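PDB 6QGL: VP5, which serves as an envelope protein of a haloarchaeal pleomorphic virus and probably mediates fusion of the viral and host-cell membranes. Local coordinates for residues Ser15-Ile20 with Met65-Asn70; Ile20-Thr25 with Ile295-Pro300; Val386-Ser391 with Gly415-Thr420; Asp361-Gly366 with Gly370-Thr375. One frame throughout, in Å; residues are numbered along the deposited sequence.

Interaction 1: Ser15-Ile20 with Met65-Asn70; sequences SAVGGI and MVDNQN
The end of helix 43-66, where Asp67 and Asn68 lead the chain out of helical geometry, meets Val17 and Ile20 of an irregular N-terminal segment. Two side-chain pairs carry the whole contact, and the backbones stay well apart, with CA of Val17 8.4 Å from CA of Asp67. In the first pair, methyl CG2 of Val17 lies 3.5 Å from carboxylate oxygen OD2 of Asp67, the two side chains crossing at a slant. The other oxygen, OD1, makes a long, weak ion pair with Lys444, so the carboxylate lies between an apolar neighbour and a charged one, while Val17 offers a compact branched surface. In the second pair Ile20 brings up its short branch: with CG1 beside the backbone N (chi1 -64°), CG2 turns anti to that nitrogen and reaches the amide of Asn68, 4.0 Å from its CG. Tyr348 touches both Ile20 and Asn68, which closes the pair into the interior. Segment 15-20 lies in a stretch predicted to be a transmembrane helix, yet here it is not helical: Val17 shares backbone hydrogen bonds with Gln442, typical of a chain added alongside an outermost strand, here 438-443 of an antiparallel sheet.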
# COMPACT_ATOMS: atom_id res chain seq x y z
N SER A 15 6.14 10.78 6.30
CA SER A 15 6.98 9.60 6.09
C SER A 15 6.12 8.35 5.83
O SER A 15 6.59 7.39 5.22
CB SER A 15 7.92 9.40 7.27
OG SER A 15 8.80 10.51 7.41
N ALA A 16 4.84 8.40 6.27
CA ALA A 16 3.82 7.37 6.12
C ALA A 16 3.57 6.99 4.66
O ALA A 16 3.40 7.87 3.82
CB ALA A 16 2.52 7.83 6.74
N VAL A 17 3.54 5.67 4.40
CA VAL A 17 3.27 5.05 3.09
C VAL A 17 1.81 5.35 2.74
O VAL A 17 0.91 4.91 3.45
CB VAL A 17 3.57 3.51 3.12
CG1 VAL A 17 3.14 2.84 1.81
CG2 VAL A 17 5.05 3.24 3.39
N GLY A 18 1.61 6.13 1.69
CA GLY A 18 0.28 6.56 1.26
C GLY A 18 -0.37 5.74 0.17
O GLY A 18 0.28 4.89 -0.45
N GLY A 19 -1.66 6.02 -0.06
CA GLY A 19 -2.49 5.37 -1.07
C GLY A 19 -2.56 3.86 -0.93
O GLY A 19 -2.48 3.14 -1.93
N ILE A 20 -2.70 3.38 0.32
CA ILE A 20 -2.76 1.96 0.67
C ILE A 20 -4.02 1.31 0.11
O ILE A 20 -5.12 1.77 0.40
CB ILE A 20 -2.59 1.73 2.20
CG1 ILE A 20 -1.19 2.18 2.67
CG2 ILE A 20 -2.86 0.27 2.59
CD1 ILE A 20 -1.06 2.25 4.10
N MET A 65 0.76 -4.59 -2.09
CA MET A 65 1.26 -5.94 -1.79
C MET A 65 2.39 -6.04 -0.76
O MET A 65 2.26 -6.77 0.22
CB MET A 65 1.70 -6.65 -3.09
CG MET A 65 0.83 -6.36 -4.29
SD MET A 65 -0.75 -7.23 -4.27
CE MET A 65 -1.67 -6.29 -5.45
N VAL A 66 3.49 -5.32 -1.01
CA VAL A 66 4.76 -5.34 -0.28
C VAL A 66 4.68 -4.92 1.21
O VAL A 66 5.26 -5.62 2.04
CB VAL A 66 5.81 -4.50 -1.06
CG1 VAL A 66 7.15 -4.45 -0.34
CG2 VAL A 66 6.00 -5.03 -2.49
N ASP A 67 4.01 -3.79 1.54
CA ASP A 67 3.98 -3.27 2.92
C ASP A 67 2.74 -3.59 3.76
O ASP A 67 2.59 -3.02 4.85
CB ASP A 67 4.21 -1.75 2.92
CG ASP A 67 5.61 -1.29 3.26
OD1 ASP A 67 6.38 -2.10 3.82
OD2 ASP A 67 5.93 -0.12 2.97
N ASN A 68 1.86 -4.50 3.30
CA ASN A 68 0.66 -4.83 4.07
C ASN A 68 0.73 -6.24 4.68
O ASN A 68 -0.24 -7.00 4.66
CB ASN A 68 -0.60 -4.60 3.22
CG ASN A 68 -0.90 -3.15 2.92
OD1 ASN A 68 -1.45 -2.81 1.86
ND2 ASN A 68 -0.57 -2.24 3.83
N GLN A 69 1.91 -6.58 5.24
CA GLN A 69 2.21 -7.89 5.84
C GLN A 69 1.39 -8.23 7.08
O GLN A 69 0.92 -9.36 7.20
CB GLN A 69 3.71 -7.98 6.18
CG GLN A 69 4.63 -7.89 4.97
CD GLN A 69 6.02 -7.48 5.36
OE1 GLN A 69 6.26 -6.39 5.89
NE2 GLN A 69 6.98 -8.35 5.09
N ASN A 70 1.21 -7.26 8.01
CA ASN A 70 0.49 -7.48 9.26
C ASN A 70 -1.04 -7.49 9.13
O ASN A 70 -1.73 -7.55 10.16
CB ASN A 70 0.95 -6.49 10.33
CG ASN A 70 2.37 -6.71 10.79
OD1 ASN A 70 2.72 -7.77 11.32
ND2 ASN A 70 3.21 -5.71 10.61

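Interaction 2: Ile20-Thr25 with Ile295-Pro300; sequences IGVGWT and IALNVP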
# COMPACT_ATOMS: atom_id res chain seq x y z
N ILE A 20 -2.70 3.38 0.32
CA ILE A 20 -2.76 1.96 0.67
C ILE A 20 -4.02 1.31 0.11
O ILE A 20 -5.12 1.77 0.40
CB ILE A 20 -2.59 1.73 2.20
CG1 ILE A 20 -1.19 2.18 2.67
CG2 ILE A 20 -2.86 0.27 2.59
CD1 ILE A 20 -1.06 2.25 4.10
N GLY A 21 -3.83 0.26 -0.69
CA GLY A 21 -4.90 -0.52 -1.29
C GLY A 21 -4.85 -1.95 -0.79
O GLY A 21 -3.96 -2.70 -1.17
N VAL A 22 -5.79 -2.31 0.08
CA VAL A 22 -5.87 -3.65 0.67
C VAL A 22 -6.98 -4.47 -0.01
O VAL A 22 -7.17 -5.64 0.31
CB VAL A 22 -6.06 -3.56 2.21
CG1 VAL A 22 -6.22 -4.93 2.82
CG2 VAL A 22 -4.90 -2.83 2.87
N GLY A 23 -7.67 -3.86 -0.97
CA GLY A 23 -8.76 -4.49 -1.71
C GLY A 23 -8.40 -5.78 -2.42
O GLY A 23 -9.29 -6.60 -2.70
N TRP A 24 -7.10 -5.98 -2.72
CA TRP A 24 -6.56 -7.16 -3.39
C TRP A 24 -6.73 -8.44 -2.57
O TRP A 24 -6.69 -9.54 -3.13
CB TRP A 24 -5.10 -6.93 -3.80
CG TRP A 24 -4.15 -6.78 -2.65
CD1 TRP A 24 -3.81 -5.62 -2.02
CD2 TRP A 24 -3.37 -7.82 -2.04
NE1 TRP A 24 -2.90 -5.88 -1.02
CE2 TRP A 24 -2.59 -7.22 -1.03
CE3 TRP A 24 -3.23 -9.20 -2.27
CZ2 TRP A 24 -1.71 -7.95 -0.23
CZ3 TRP A 24 -2.36 -9.93 -1.48
CH2 TRP A 24 -1.61 -9.30 -0.47
N THR A 25 -6.91 -8.30 -1.25
CA THR A 25 -7.12 -9.43 -0.34
C THR A 25 -8.60 -9.79 -0.23
O THR A 25 -8.92 -10.82 0.36
CB THR A 25 -6.54 -9.14 1.06
OG1 THR A 25 -7.19 -8.00 1.62
CG2 THR A 25 -5.03 -8.94 1.05
N ILE A 295 -11.59 -2.89 8.09
CA ILE A 295 -12.67 -3.33 8.98
C ILE A 295 -13.05 -4.78 8.61
O ILE A 295 -13.14 -5.62 9.50
CB ILE A 295 -13.87 -2.33 8.98
CG1 ILE A 295 -13.53 -1.04 9.76
CG2 ILE A 295 -15.15 -2.98 9.54
CD1 ILE A 295 -14.41 0.18 9.43
N ALA A 296 -13.22 -5.07 7.30
CA ALA A 296 -13.56 -6.39 6.77
C ALA A 296 -12.49 -7.46 7.09
O ALA A 296 -12.81 -8.64 7.14
CB ALA A 296 -13.78 -6.32 5.27
N LEU A 297 -11.24 -7.02 7.31
CA LEU A 297 -10.11 -7.89 7.66
C LEU A 297 -9.91 -7.96 9.18
O LEU A 297 -8.92 -8.52 9.65
CB LEU A 297 -8.83 -7.44 6.94
CG LEU A 297 -8.78 -7.64 5.43
CD1 LEU A 297 -7.69 -6.83 4.84
CD2 LEU A 297 -8.57 -9.10 5.06
N ASN A 298 -10.88 -7.40 9.93
CA ASN A 298 -10.93 -7.38 11.39
C ASN A 298 -9.68 -6.75 12.04
O ASN A 298 -9.12 -7.30 13.00
CB ASN A 298 -11.23 -8.78 11.93
CG ASN A 298 -11.79 -8.80 13.33
OD1 ASN A 298 -12.59 -7.95 13.71
ND2 ASN A 298 -11.37 -9.78 14.11
N VAL A 299 -9.27 -5.59 11.52
CA VAL A 299 -8.13 -4.83 12.04
C VAL A 299 -8.69 -3.89 13.12
O VAL A 299 -9.62 -3.14 12.80
CB VAL A 299 -7.35 -4.07 10.93
CG1 VAL A 299 -6.26 -3.17 11.51
CG2 VAL A 299 -6.76 -5.03 9.89
N PRO A 300 -8.18 -3.91 14.37
CA PRO A 300 -8.69 -2.97 15.40
C PRO A 300 -8.67 -1.52 14.93
O PRO A 300 -7.63 -1.03 14.49
CB PRO A 300 -7.74 -3.19 16.59
CG PRO A 300 -7.18 -4.54 16.39
CD PRO A 300 -7.10 -4.77 14.92
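One leucine, Leu297, makes the entire contact from its side, laying its branched end against both a valine and a threonine hydroxyl, Val22 and Thr25. It stands where helix 289-296 stops in a Schellman motif, with Asn298 as the C-prime residue: Asn298 has positive phi, a conformation asparagine tolerates well, and its N bonds to O of Ile295 at 2.9 Å. The partner is the short 3-10 turn of residues 23-25 and the residue leading into it. CD1 of Leu297 comes down over Val22 and Thr25, 3.5 Å from OG1 of Thr25; its modelled approach to Val22 is too close to be trusted, and that contact stays doubtful in detail. CD2 of Leu297 also faces the hydroxyl, 3.9 Å from OG1 of Thr25. Thr78 of helix 73-92 adds to the surroundings of Leu297. Threonine suits its place because its two branches do different work. Methyl CG2 sits 3.5 Å above the ring plane of Trp24, over its centre. The hydroxyl, held between backbone N and carbonyl carbon (chi1 61°), folds back on the turn: OG1 of Thr25 donates to O of Val22 at 2.7 Å, and the same oxygen also accepts from Thr25 N.

Interaction 3: Val386-Ser391 with Gly415-Thr420; sequences VTTVES and GDLETT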
# COMPACT_ATOMS: atom_id res chain seq x y z
N VAL A 386 3.13 31.88 0.47
CA VAL A 386 4.14 32.83 0.92
C VAL A 386 3.49 34.19 1.20
O VAL A 386 2.88 34.77 0.30
CB VAL A 386 5.32 32.95 -0.09
CG1 VAL A 386 6.42 33.88 0.43
CG2 VAL A 386 5.89 31.58 -0.44
N THR A 387 3.63 34.69 2.44
CA THR A 387 3.11 35.99 2.85
C THR A 387 4.28 36.94 3.01
O THR A 387 5.20 36.66 3.78
CB THR A 387 2.23 35.86 4.10
OG1 THR A 387 1.10 35.05 3.79
CG2 THR A 387 1.75 37.22 4.63
N THR A 388 4.25 38.06 2.27
CA THR A 388 5.32 39.07 2.32
C THR A 388 5.09 40.05 3.47
O THR A 388 4.02 40.06 4.09
CB THR A 388 5.50 39.78 0.96
OG1 THR A 388 4.43 40.69 0.72
CG2 THR A 388 5.67 38.80 -0.20
N VAL A 389 6.11 40.89 3.75
CA VAL A 389 6.12 41.92 4.79
C VAL A 389 5.09 43.04 4.47
O VAL A 389 4.60 43.71 5.38
CB VAL A 389 7.59 42.41 5.04
CG1 VAL A 389 7.64 43.71 5.84
CG2 VAL A 389 8.41 41.34 5.74
N GLU A 390 4.68 43.16 3.18
CA GLU A 390 3.69 44.12 2.69
C GLU A 390 2.25 43.57 2.77
O GLU A 390 1.33 44.15 2.19
CB GLU A 390 4.03 44.56 1.25
CG GLU A 390 5.27 45.43 1.14
CD GLU A 390 5.23 46.75 1.90
OE1 GLU A 390 4.20 47.46 1.82
OE2 GLU A 390 6.24 47.07 2.57
N SER A 391 2.06 42.45 3.50
CA SER A 391 0.80 41.73 3.73
C SER A 391 0.14 41.24 2.44
O SER A 391 -1.09 41.28 2.30
CB SER A 391 -0.16 42.56 4.59
OG SER A 391 0.23 42.52 5.95
N GLY A 415 4.38 38.67 -11.40
CA GLY A 415 3.03 38.82 -11.93
C GLY A 415 1.95 38.66 -10.88
O GLY A 415 0.80 39.07 -11.09
N ASP A 416 2.32 38.08 -9.72
CA ASP A 416 1.43 37.81 -8.59
C ASP A 416 1.46 38.90 -7.50
O ASP A 416 0.42 39.17 -6.90
CB ASP A 416 1.76 36.44 -7.98
CG ASP A 416 1.87 35.31 -8.99
OD1 ASP A 416 0.83 34.95 -9.58
OD2 ASP A 416 2.99 34.78 -9.17
N LEU A 417 2.64 39.49 -7.23
CA LEU A 417 2.82 40.51 -6.19
C LEU A 417 2.79 41.93 -6.73
O LEU A 417 3.23 42.17 -7.86
CB LEU A 417 4.14 40.30 -5.42
CG LEU A 417 4.35 38.98 -4.67
CD1 LEU A 417 5.81 38.78 -4.33
CD2 LEU A 417 3.49 38.90 -3.42
N GLU A 418 2.29 42.89 -5.92
CA GLU A 418 2.25 44.31 -6.25
C GLU A 418 3.63 44.91 -5.99
O GLU A 418 4.09 45.75 -6.76
CB GLU A 418 1.17 45.05 -5.44
CG GLU A 418 -0.23 44.90 -6.00
CD GLU A 418 -1.30 45.81 -5.42
OE1 GLU A 418 -0.94 46.78 -4.71
OE2 GLU A 418 -2.49 45.57 -5.70
N THR A 419 4.28 44.49 -4.89
CA THR A 419 5.63 44.92 -4.53
C THR A 419 6.52 43.69 -4.69
O THR A 419 6.37 42.71 -3.96
CB THR A 419 5.71 45.61 -3.16
OG1 THR A 419 5.66 44.64 -2.12
CG2 THR A 419 4.62 46.64 -2.95
N THR A 420 7.37 43.72 -5.73
CA THR A 420 8.28 42.64 -6.09
C THR A 420 9.49 42.58 -5.16
O THR A 420 9.95 41.49 -4.83
CB THR A 420 8.71 42.76 -7.55
OG1 THR A 420 9.19 44.08 -7.77
CG2 THR A 420 7.57 42.46 -8.51
O HOH W 1 4.58 42.05 -1.65
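Thr388 closes strand 382-388 and opens a type I beta turn to Ser391, and this turn of the hairpin formed with strand 393-397 faces the irregular segment 415-420, the CA atoms of Glu390 and Thr419 coming within 7.5 Å. The turn is closed by Ser391 N bonding to O of Thr388 at 3.1 Å. Across the gap the side chains sort into an inner apolar pair and an outer, more polar one. Thr388 and Leu417, both buried, reach toward each other tip to tip, the threonine methyl CG2 resting 3.9 Å from CD2 of the leucine, with the other leucine methyl, CD1, only slightly farther off. Nearer the surface, Glu390 and Thr419 meet at about a right angle, and it is the aliphatic part of the glutamate that touches: CG of Glu390 lies 3.4 Å from OG1 of Thr419. The bend at chi2 (-61°) carries the carboxylate off from that threonine, as fits an exposed charged residue. Just beyond the turn, Glu392 uses its two carboxylate oxygens to accept from the backbone N of Glu418 and of Thr419, tying the loop to the hairpin. Threonine suits position 388 because it offers a methyl and a hydroxyl from one branch point; Thr419 contributes its hydroxyl. With chi1 of 74° in Thr388, the methyl is left for Leu417 while the hydroxyl accepts a weak bond from Glu390 N. That hydroxyl also donates to a water bridging the segments: water 1 accepts from OG1 of Thr388 at 2.7 Å and from OG1 of Thr419 at 2.8 Å.

Interaction 4: Asp361-Gly366 with Gly370-Thr375; sequences DAINSG and GTITIT
Ile363 sets its side chain along the same face as Ile372 and Ile374, whereas the next residue, Asn364, joins Thr373 and Thr375 on the other. On the isoleucine face, CG1 of Ile363 is anti to the backbone N (chi1 -169°), which brings CD1 against two methyls: it lies 3.8 Å from CG2 of Ile372, and CG2 of Ile374 is equally near. The side chains slant across one another, and beta-branched residues fill such a face with little freedom to rearrange. Val386 covers Ile363 and Ile372. On the polar face Asn364 runs beside Thr373, both pointing the same way, with ND2 of Asn364 3.7 Å from CB of Thr373. The other end of the amide, OD1 of Asn364, faces CG2 of Thr375 at 3.4 Å. The small Ala362 leaves its CB next to the Thr375 hydroxyl. Two backbone bonds fix this register. Asn364 N donates to O of Thr373 at 2.8 Å, and Thr375 N donates to O of Ala362 at 2.9 Å. Farther along, water 2 accepts from Thr373 N and lies close to O of Asn364 and of Gly366, so it mediates between the two segments where direct pairing has ended. Ala362 itself is the centre of an inverse gamma turn. The whole is a single antiparallel beta bridge, with Ile363 and Ile374 as a non-hydrogen-bonded pair, added along strand 371-374 at the margin of a small three-stranded sheet.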
# COMPACT_ATOMS: atom_id res chain seq x y z
N ASP A 361 9.23 26.83 7.28
CA ASP A 361 10.32 27.65 7.82
C ASP A 361 11.57 27.68 6.93
O ASP A 361 12.41 28.57 7.10
CB ASP A 361 10.67 27.20 9.26
CG ASP A 361 9.52 27.20 10.25
OD1 ASP A 361 8.62 28.06 10.12
OD2 ASP A 361 9.53 26.36 11.17
N ALA A 362 11.69 26.73 5.97
CA ALA A 362 12.83 26.63 5.05
C ALA A 362 12.66 27.57 3.83
O ALA A 362 12.53 27.11 2.69
CB ALA A 362 13.01 25.19 4.61
N ILE A 363 12.65 28.89 4.10
CA ILE A 363 12.47 29.94 3.09
C ILE A 363 13.41 31.14 3.33
O ILE A 363 13.62 31.54 4.48
CB ILE A 363 10.95 30.35 3.01
CG1 ILE A 363 10.66 31.26 1.80
CG2 ILE A 363 10.43 30.96 4.34
CD1 ILE A 363 9.21 31.30 1.37
N ASN A 364 13.97 31.70 2.25
CA ASN A 364 14.85 32.87 2.31
C ASN A 364 14.00 34.12 2.54
O ASN A 364 12.89 34.21 2.03
CB ASN A 364 15.65 33.03 1.01
CG ASN A 364 16.83 32.11 0.88
OD1 ASN A 364 17.10 31.24 1.72
ND2 ASN A 364 17.58 32.28 -0.20
N SER A 365 14.54 35.07 3.33
CA SER A 365 13.85 36.31 3.68
C SER A 365 13.65 37.23 2.47
O SER A 365 12.54 37.69 2.25
CB SER A 365 14.59 37.05 4.79
OG SER A 365 13.86 38.18 5.26
N GLY A 366 14.70 37.45 1.70
CA GLY A 366 14.66 38.34 0.54
C GLY A 366 13.82 37.90 -0.64
O GLY A 366 13.87 36.73 -1.05
N GLY A 370 11.05 39.99 -7.48
CA GLY A 370 9.90 39.09 -7.48
C GLY A 370 10.23 37.63 -7.26
O GLY A 370 9.32 36.80 -7.19
N THR A 371 11.52 37.27 -7.12
CA THR A 371 11.92 35.87 -6.94
C THR A 371 11.95 35.47 -5.46
O THR A 371 12.61 36.12 -4.65
CB THR A 371 13.24 35.57 -7.68
OG1 THR A 371 13.24 36.22 -8.95
CG2 THR A 371 13.47 34.08 -7.89
N ILE A 372 11.22 34.39 -5.14
CA ILE A 372 11.13 33.78 -3.80
C ILE A 372 11.96 32.49 -3.83
O ILE A 372 11.78 31.68 -4.73
CB ILE A 372 9.64 33.50 -3.42
CG1 ILE A 372 8.78 34.77 -3.49
CG2 ILE A 372 9.52 32.81 -2.05
CD1 ILE A 372 7.31 34.51 -3.70
N THR A 373 12.87 32.31 -2.84
CA THR A 373 13.71 31.12 -2.77
C THR A 373 13.46 30.32 -1.49
O THR A 373 13.37 30.90 -0.41
CB THR A 373 15.20 31.48 -2.97
OG1 THR A 373 15.34 32.42 -4.04
CG2 THR A 373 16.07 30.26 -3.26
N ILE A 374 13.34 28.99 -1.63
CA ILE A 374 13.13 28.04 -0.53
C ILE A 374 14.36 27.13 -0.41
O ILE A 374 15.01 26.87 -1.42
CB ILE A 374 11.78 27.28 -0.65
CG1 ILE A 374 11.69 26.46 -1.96
CG2 ILE A 374 10.60 28.25 -0.51
CD1 ILE A 374 10.57 25.42 -2.04
N THR A 375 14.71 26.68 0.81
CA THR A 375 15.91 25.87 1.06
C THR A 375 15.63 24.35 1.22
O THR A 375 16.52 23.60 1.64
CB THR A 375 16.71 26.43 2.25
OG1 THR A 375 15.95 26.31 3.44
CG2 THR A 375 17.15 27.87 2.04
O HOH W 2 12.57 34.26 -0.70

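How the interactions relate
Interactions 1 and 2 belong to the interior near the centre of the folded chain, where they share Ile20 and touch through Met65 on Trp24 and Asn68 on Val22; the N-terminal segment thus passes from one helix end to another. Interactions 3 and 4 lie in a distant beta region, partly buried, with centres about 12 Å apart. These two meet where Thr420 O probably accepts from Gly370 N and where Val386 packs on Ile363 and Ile372. The chemistry follows the setting: the interior pair relies on sparse side-chain touches, interaction 3 adds a shared water, and interaction 4, the largest, joins its segments directly by backbone bonds.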